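Aerolysin-like protein (Bombina maxima, PDB 6LH8) belongs to the aerolysin-like family of pore-forming toxins and probably forms membrane pores or modulates a pore-forming paralog. Local coordinates at residues K34-R46 against F104-R117. Residues are numbered along the deposited sequence; the frame is centred on the assembly and turned at random.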
loop_
_atom_site.group_PDB
_atom_site.type_symbol
_atom_site.label_atom_id
_atom_site.label_comp_id
_atom_site.label_asym_id
_atom_site.label_seq_id
_atom_site.Cartn_x
_atom_site.Cartn_y
_atom_site.Cartn_z
ATOM N N LYS A 34 -8.235 23.315 -30.199
ATOM C CA LYS A 34 -8.582 22.701 -28.927
ATOM C C LYS A 34 -8.879 21.207 -29.085
ATOM O O LYS A 34 -10.048 20.821 -29.160
ATOM C CB LYS A 34 -9.796 23.423 -28.304
ATOM C CG LYS A 34 -10.132 22.994 -26.883
ATOM C CD LYS A 34 -11.534 23.441 -26.500
ATOM C CE LYS A 34 -12.529 22.307 -26.632
ATOM N NZ LYS A 34 -13.378 22.175 -25.416
ATOM N N VAL A 35 -7.841 20.388 -29.115
ATOM C CA VAL A 35 -7.985 18.950 -29.299
ATOM C C VAL A 35 -8.305 18.296 -27.966
ATOM O O VAL A 35 -7.880 18.744 -26.901
ATOM C CB VAL A 35 -6.710 18.347 -29.918
ATOM C CG1 VAL A 35 -7.007 16.952 -30.463
ATOM C CG2 VAL A 35 -6.151 19.264 -30.971
ATOM N N GLU A 36 -9.038 17.194 -28.029
ATOM C CA GLU A 36 -9.278 16.385 -26.849
ATOM C C GLU A 36 -8.009 15.630 -26.460
ATOM O O GLU A 36 -7.073 15.478 -27.252
ATOM C CB GLU A 36 -10.427 15.400 -27.088
ATOM C CG GLU A 36 -10.162 14.392 -28.192
ATOM C CD GLU A 36 -11.007 13.139 -28.040
ATOM O OE1 GLU A 36 -10.644 12.101 -28.633
ATOM O OE2 GLU A 36 -12.036 13.191 -27.326
ATOM N N PHE A 37 -7.992 15.156 -25.219
ATOM C CA PHE A 37 -6.849 14.453 -24.666
ATOM C C PHE A 37 -6.881 12.984 -25.074
ATOM O O PHE A 37 -7.915 12.450 -25.483
ATOM C CB PHE A 37 -6.845 14.594 -23.148
ATOM C CG PHE A 37 -5.540 14.225 -22.499
ATOM C CD1 PHE A 37 -4.375 14.899 -22.816
ATOM C CD2 PHE A 37 -5.490 13.212 -21.554
ATOM C CE1 PHE A 37 -3.179 14.562 -22.209
ATOM C CE2 PHE A 37 -4.300 12.869 -20.948
ATOM C CZ PHE A 37 -3.142 13.546 -21.274
ATOM N N TYR A 38 -5.723 12.328 -24.942
ATOM C CA TYR A 38 -5.578 10.949 -25.408
ATOM C C TYR A 38 -6.567 10.005 -24.728
ATOM O O TYR A 38 -7.165 9.143 -25.383
ATOM C CB TYR A 38 -4.151 10.449 -25.169
ATOM C CG TYR A 38 -3.032 11.434 -25.445
ATOM C CD1 TYR A 38 -2.573 11.650 -26.742
ATOM C CD2 TYR A 38 -2.406 12.118 -24.406
ATOM C CE1 TYR A 38 -1.532 12.538 -27.003
ATOM C CE2 TYR A 38 -1.358 13.013 -24.657
ATOM C CZ TYR A 38 -0.927 13.214 -25.958
ATOM O OH TYR A 38 0.110 14.087 -26.217
ATOM N N LEU A 39 -6.728 10.129 -23.411
ATOM C CA LEU A 39 -7.541 9.202 -22.634
ATOM C C LEU A 39 -8.481 9.981 -21.732
ATOM O O LEU A 39 -8.145 11.060 -21.239
ATOM C CB LEU A 39 -6.689 8.263 -21.745
ATOM C CG LEU A 39 -5.814 7.131 -22.286
ATOM C CD1 LEU A 39 -4.661 7.647 -23.128
ATOM C CD2 LEU A 39 -5.288 6.322 -21.117
ATOM N N LYS A 40 -9.656 9.403 -21.496
ATOM C CA LYS A 40 -10.585 9.985 -20.536
ATOM C C LYS A 40 -10.171 9.671 -19.105
ATOM O O LYS A 40 -10.297 10.517 -18.216
ATOM C CB LYS A 40 -11.998 9.465 -20.798
ATOM C CG LYS A 40 -12.589 9.922 -22.124
ATOM C CD LYS A 40 -13.898 10.680 -21.907
ATOM C CE LYS A 40 -14.299 11.438 -23.157
ATOM N NZ LYS A 40 -14.473 10.495 -24.296
ATOM N N GLU A 41 -9.724 8.443 -18.861
ATOM C CA GLU A 41 -9.311 7.998 -17.540
ATOM C C GLU A 41 -8.125 7.068 -17.711
ATOM O O GLU A 41 -7.982 6.417 -18.750
ATOM C CB GLU A 41 -10.416 7.250 -16.800
ATOM C CG GLU A 41 -11.736 7.973 -16.711
ATOM C CD GLU A 41 -12.866 7.037 -16.355
ATOM O OE1 GLU A 41 -13.047 6.026 -17.074
ATOM O OE2 GLU A 41 -13.554 7.309 -15.346
ATOM N N ARG A 42 -7.269 7.023 -16.696
ATOM C CA ARG A 42 -6.200 6.034 -16.645
ATOM C C ARG A 42 -6.458 5.097 -15.473
ATOM O O ARG A 42 -6.983 5.512 -14.443
ATOM C CB ARG A 42 -4.826 6.689 -16.505
ATOM C CG ARG A 42 -3.796 5.987 -17.336
ATOM C CD ARG A 42 -2.526 6.786 -17.481
ATOM N NE ARG A 42 -1.423 5.894 -17.199
ATOM C CZ ARG A 42 -0.147 6.207 -17.344
ATOM N NH1 ARG A 42 0.201 7.409 -17.795
ATOM N NH2 ARG A 42 0.768 5.312 -17.040
ATOM N N HIS A 43 -6.101 3.825 -15.642
ATOM C CA HIS A 43 -6.349 2.808 -14.636
ATOM C C HIS A 43 -5.015 2.288 -14.130
ATOM O O HIS A 43 -4.144 1.939 -14.930
ATOM C CB HIS A 43 -7.182 1.656 -15.225
ATOM C CG HIS A 43 -8.455 2.112 -15.875
ATOM N ND1 HIS A 43 -9.682 1.989 -15.263
ATOM C CD2 HIS A 43 -8.684 2.699 -17.073
ATOM C CE1 HIS A 43 -10.621 2.466 -16.064
ATOM N NE2 HIS A 43 -10.043 2.911 -17.162
ATOM N N PHE A 44 -4.862 2.245 -12.810
ATOM C CA PHE A 44 -3.625 1.815 -12.178
ATOM C C PHE A 44 -3.915 0.733 -11.150
ATOM O O PHE A 44 -4.977 0.713 -10.523
ATOM C CB PHE A 44 -2.911 2.970 -11.467
ATOM C CG PHE A 44 -2.559 4.121 -12.356
ATOM C CD1 PHE A 44 -3.459 5.154 -12.557
ATOM C CD2 PHE A 44 -1.305 4.205 -12.939
ATOM C CE1 PHE A 44 -3.114 6.235 -13.358
ATOM C CE2 PHE A 44 -0.957 5.269 -13.728
ATOM C CZ PHE A 44 -1.858 6.288 -13.944
ATOM N N ASP A 45 -2.953 -0.157 -10.963
ATOM C CA ASP A 45 -3.009 -1.074 -9.840
ATOM C C ASP A 45 -2.475 -0.375 -8.598
ATOM O O ASP A 45 -1.469 0.338 -8.661
ATOM C CB ASP A 45 -2.188 -2.329 -10.128
ATOM C CG ASP A 45 -2.889 -3.275 -11.076
ATOM O OD1 ASP A 45 -4.086 -3.055 -11.379
ATOM O OD2 ASP A 45 -2.240 -4.241 -11.514
ATOM N N ARG A 46 -3.176 -0.553 -7.481
ATOM C CA ARG A 46 -2.790 -0.004 -6.187
ATOM C C ARG A 46 -2.722 -1.157 -5.198
ATOM O O ARG A 46 -3.648 -1.969 -5.130
ATOM C CB ARG A 46 -3.785 1.067 -5.720
ATOM C CG ARG A 46 -3.581 1.502 -4.284
ATOM C CD ARG A 46 -4.604 2.552 -3.879
ATOM N NE ARG A 46 -4.396 3.019 -2.518
ATOM C CZ ARG A 46 -5.309 3.669 -1.814
ATOM N NH1 ARG A 46 -6.488 3.922 -2.358
ATOM N NH2 ARG A 46 -5.043 4.065 -0.577
ATOM N N PHE A 104 -9.623 18.220 -22.445
ATOM C CA PHE A 104 -9.128 18.936 -23.610
ATOM C C PHE A 104 -7.807 19.619 -23.296
ATOM O O PHE A 104 -7.453 19.845 -22.134
ATOM C CB PHE A 104 -10.126 20.004 -24.081
ATOM C CG PHE A 104 -11.381 19.446 -24.684
ATOM C CD1 PHE A 104 -11.392 18.985 -25.988
ATOM C CD2 PHE A 104 -12.554 19.401 -23.952
ATOM C CE1 PHE A 104 -12.546 18.476 -26.551
ATOM C CE2 PHE A 104 -13.716 18.897 -24.511
ATOM C CZ PHE A 104 -13.711 18.431 -25.810
ATOM N N VAL A 105 -7.085 19.956 -24.359
ATOM C CA VAL A 105 -5.979 20.902 -24.304
ATOM C C VAL A 105 -6.520 22.237 -24.806
ATOM O O VAL A 105 -6.887 22.363 -25.979
ATOM C CB VAL A 105 -4.785 20.430 -25.143
ATOM C CG1 VAL A 105 -3.523 21.158 -24.718
ATOM C CG2 VAL A 105 -4.617 18.925 -25.022
ATOM N N GLU A 106 -6.581 23.232 -23.922
ATOM C CA GLU A 106 -7.142 24.530 -24.274
ATOM C C GLU A 106 -6.289 25.205 -25.350
ATOM O O GLU A 106 -5.151 24.798 -25.594
ATOM C CB GLU A 106 -7.251 25.405 -23.025
ATOM C CG GLU A 106 -8.179 24.823 -21.956
ATOM C CD GLU A 106 -7.609 24.932 -20.551
ATOM O OE1 GLU A 106 -8.287 24.487 -19.594
ATOM O OE2 GLU A 106 -6.485 25.466 -20.404
ATOM N N PRO A 107 -6.841 26.195 -26.056
ATOM C CA PRO A 107 -6.088 26.818 -27.157
ATOM C C PRO A 107 -4.771 27.431 -26.699
ATOM O O PRO A 107 -4.673 28.003 -25.610
ATOM C CB PRO A 107 -7.051 27.891 -27.674
ATOM C CG PRO A 107 -8.404 27.335 -27.381
ATOM C CD PRO A 107 -8.262 26.595 -26.070
ATOM N N LYS A 108 -3.754 27.313 -27.561
ATOM C CA LYS A 108 -2.419 27.869 -27.318
ATOM C C LYS A 108 -1.838 27.405 -25.985
ATOM O O LYS A 108 -1.328 28.201 -25.189
ATOM C CB LYS A 108 -2.440 29.392 -27.422
ATOM C CG LYS A 108 -2.735 29.818 -28.838
ATOM C CD LYS A 108 -1.959 31.057 -29.246
ATOM C CE LYS A 108 -2.493 31.642 -30.526
ATOM N NZ LYS A 108 -2.418 33.134 -30.510
ATOM N N THR A 109 -1.878 26.087 -25.770
ATOM C CA THR A 109 -1.504 25.475 -24.503
ATOM C C THR A 109 -0.625 24.249 -24.728
ATOM O O THR A 109 -0.872 23.451 -25.637
ATOM C CB THR A 109 -2.753 25.060 -23.694
ATOM O OG1 THR A 109 -3.582 26.207 -23.454
ATOM C CG2 THR A 109 -2.366 24.435 -22.352
ATOM N N LYS A 110 0.407 24.114 -23.893
ATOM C CA LYS A 110 1.089 22.845 -23.666
ATOM C C LYS A 110 0.637 22.309 -22.315
ATOM O O LYS A 110 0.686 23.028 -21.308
ATOM C CB LYS A 110 2.611 22.998 -23.691
ATOM C CG LYS A 110 3.363 21.690 -23.461
ATOM C CD LYS A 110 4.866 21.893 -23.585
ATOM C CE LYS A 110 5.614 20.570 -23.559
ATOM N NZ LYS A 110 6.283 20.254 -24.860
ATOM N N LEU A 111 0.176 21.065 -22.301
ATOM C CA LEU A 111 -0.438 20.465 -21.125
ATOM C C LEU A 111 0.429 19.319 -20.625
ATOM O O LEU A 111 0.834 18.455 -21.409
ATOM C CB LEU A 111 -1.849 19.968 -21.448
ATOM C CG LEU A 111 -2.651 19.281 -20.348
ATOM C CD1 LEU A 111 -4.104 19.719 -20.403
ATOM C CD2 LEU A 111 -2.544 17.772 -20.487
ATOM N N ILE A 112 0.706 19.314 -19.324
ATOM C CA ILE A 112 1.458 18.249 -18.671
ATOM C C ILE A 112 0.596 17.685 -17.554
ATOM O O ILE A 112 0.120 18.436 -16.695
ATOM C CB ILE A 112 2.800 18.756 -18.109
ATOM C CG1 ILE A 112 3.551 19.585 -19.155
ATOM C CG2 ILE A 112 3.649 17.599 -17.627
ATOM C CD1 ILE A 112 3.449 21.083 -18.928
ATOM N N VAL A 113 0.389 16.372 -17.568
ATOM C CA VAL A 113 -0.202 15.658 -16.441
ATOM C C VAL A 113 0.921 14.935 -15.712
ATOM O O VAL A 113 1.603 14.093 -16.303
ATOM C CB VAL A 113 -1.276 14.651 -16.888
ATOM C CG1 VAL A 113 -2.097 14.215 -15.691
ATOM C CG2 VAL A 113 -2.169 15.239 -17.965
ATOM N N ILE A 114 1.094 15.247 -14.429
ATOM C CA ILE A 114 2.067 14.591 -13.561
ATOM C C ILE A 114 1.282 13.716 -12.598
ATOM O O ILE A 114 0.418 14.215 -11.864
ATOM C CB ILE A 114 2.929 15.601 -12.785
ATOM C CG1 ILE A 114 3.602 16.585 -13.742
ATOM C CG2 ILE A 114 3.955 14.847 -11.903
ATOM C CD1 ILE A 114 4.692 15.980 -14.576
ATOM N N LEU A 115 1.559 12.416 -12.615
ATOM C CA LEU A 115 0.839 11.447 -11.800
ATOM C C LEU A 115 1.724 11.018 -10.635
ATOM O O LEU A 115 2.821 10.499 -10.856
ATOM C CB LEU A 115 0.438 10.242 -12.653
ATOM C CG LEU A 115 -0.492 10.704 -13.777
ATOM C CD1 LEU A 115 -0.183 10.010 -15.087
ATOM C CD2 LEU A 115 -1.928 10.471 -13.379
ATOM N N THR A 116 1.258 11.240 -9.402
ATOM C CA THR A 116 2.045 10.889 -8.220
ATOM C C THR A 116 1.212 10.108 -7.216
ATOM O O THR A 116 -0.016 10.181 -7.208
ATOM C CB THR A 116 2.598 12.124 -7.493
ATOM O OG1 THR A 116 1.510 12.984 -7.117
ATOM C CG2 THR A 116 3.586 12.872 -8.354
ATOM N N ARG A 117 1.903 9.365 -6.345
ATOM C CA ARG A 117 1.236 8.760 -5.195
ATOM C C ARG A 117 2.221 8.623 -4.046
ATOM O O ARG A 117 3.436 8.555 -4.248
ATOM C CB ARG A 117 0.613 7.402 -5.536
ATOM C CG ARG A 117 1.574 6.308 -5.872
ATOM C CD ARG A 117 0.824 4.992 -6.148
ATOM N NE ARG A 117 1.666 4.037 -6.869
ATOM C CZ ARG A 117 1.201 3.011 -7.575
ATOM N NH1 ARG A 117 -0.111 2.797 -7.671
ATOM N NH2 ARG A 117 2.046 2.191 -8.183
HETATM O O HOH W 1 0.774 0.957 -10.698
#
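Lys34 folds its side chain over one face of the Phe104 ring, with NZ 3.3 Å from the ring centroid and 16° off the normal. The preceding methylene CE lies over the same face, so a cation-pi contact and a CH-pi contact are made together. Bends at chi3 and chi4 bring the chain end over the ring; a long, flexible lysine suits this solvent-facing end of the contact, where the flat ring offers its pi cloud to the ammonium. In the adjoining backbone, Val105 N donates to Val35 O (2.9 Å) in an almost straight bond, and Glu36 and Phe104 form a single beta bridge, with CB of Glu36 packing 3.8 Å from CE1 of Phe104.

Farther in, apolar groups take over. The buried Phe37 ring, its CG anti to the backbone N (chi1 -165°), brings CE1 to within 3.7 Å of Leu111 CD2, while its CZ meets Val113 CG2. Tyr38 lies over one face of that ring, and Met101 also touches Phe37. Leu115 sends CD2 to CZ of Phe44 and CD1 to NH1 of Arg42, whose charge is paired with Asp23. Broad rings and branched aliphatic chains suit this gap, being bulky enough to meet between unpaired backbones.

At the far end Arg117 is long enough to reach a backbone carbonyl across the gap. Its NH1 donates to Asp45 O (3.0 Å), the oxygen lying close to the guanidinium plane, and a water joins that same oxygen to NH2. A salt bridge from NE to Glu119 further restrains the extended arginine.

Strands 41-46 and 110-117 run nearly parallel (19°), yet their axes remain 11.3 Å apart and strand 133-154 lies between them in sheet order. The contact therefore joins non-neighbouring strands of one antiparallel sheet, chiefly through side chains and the end loops, consistent with the elongated beta architecture of aerolysin-like proteins.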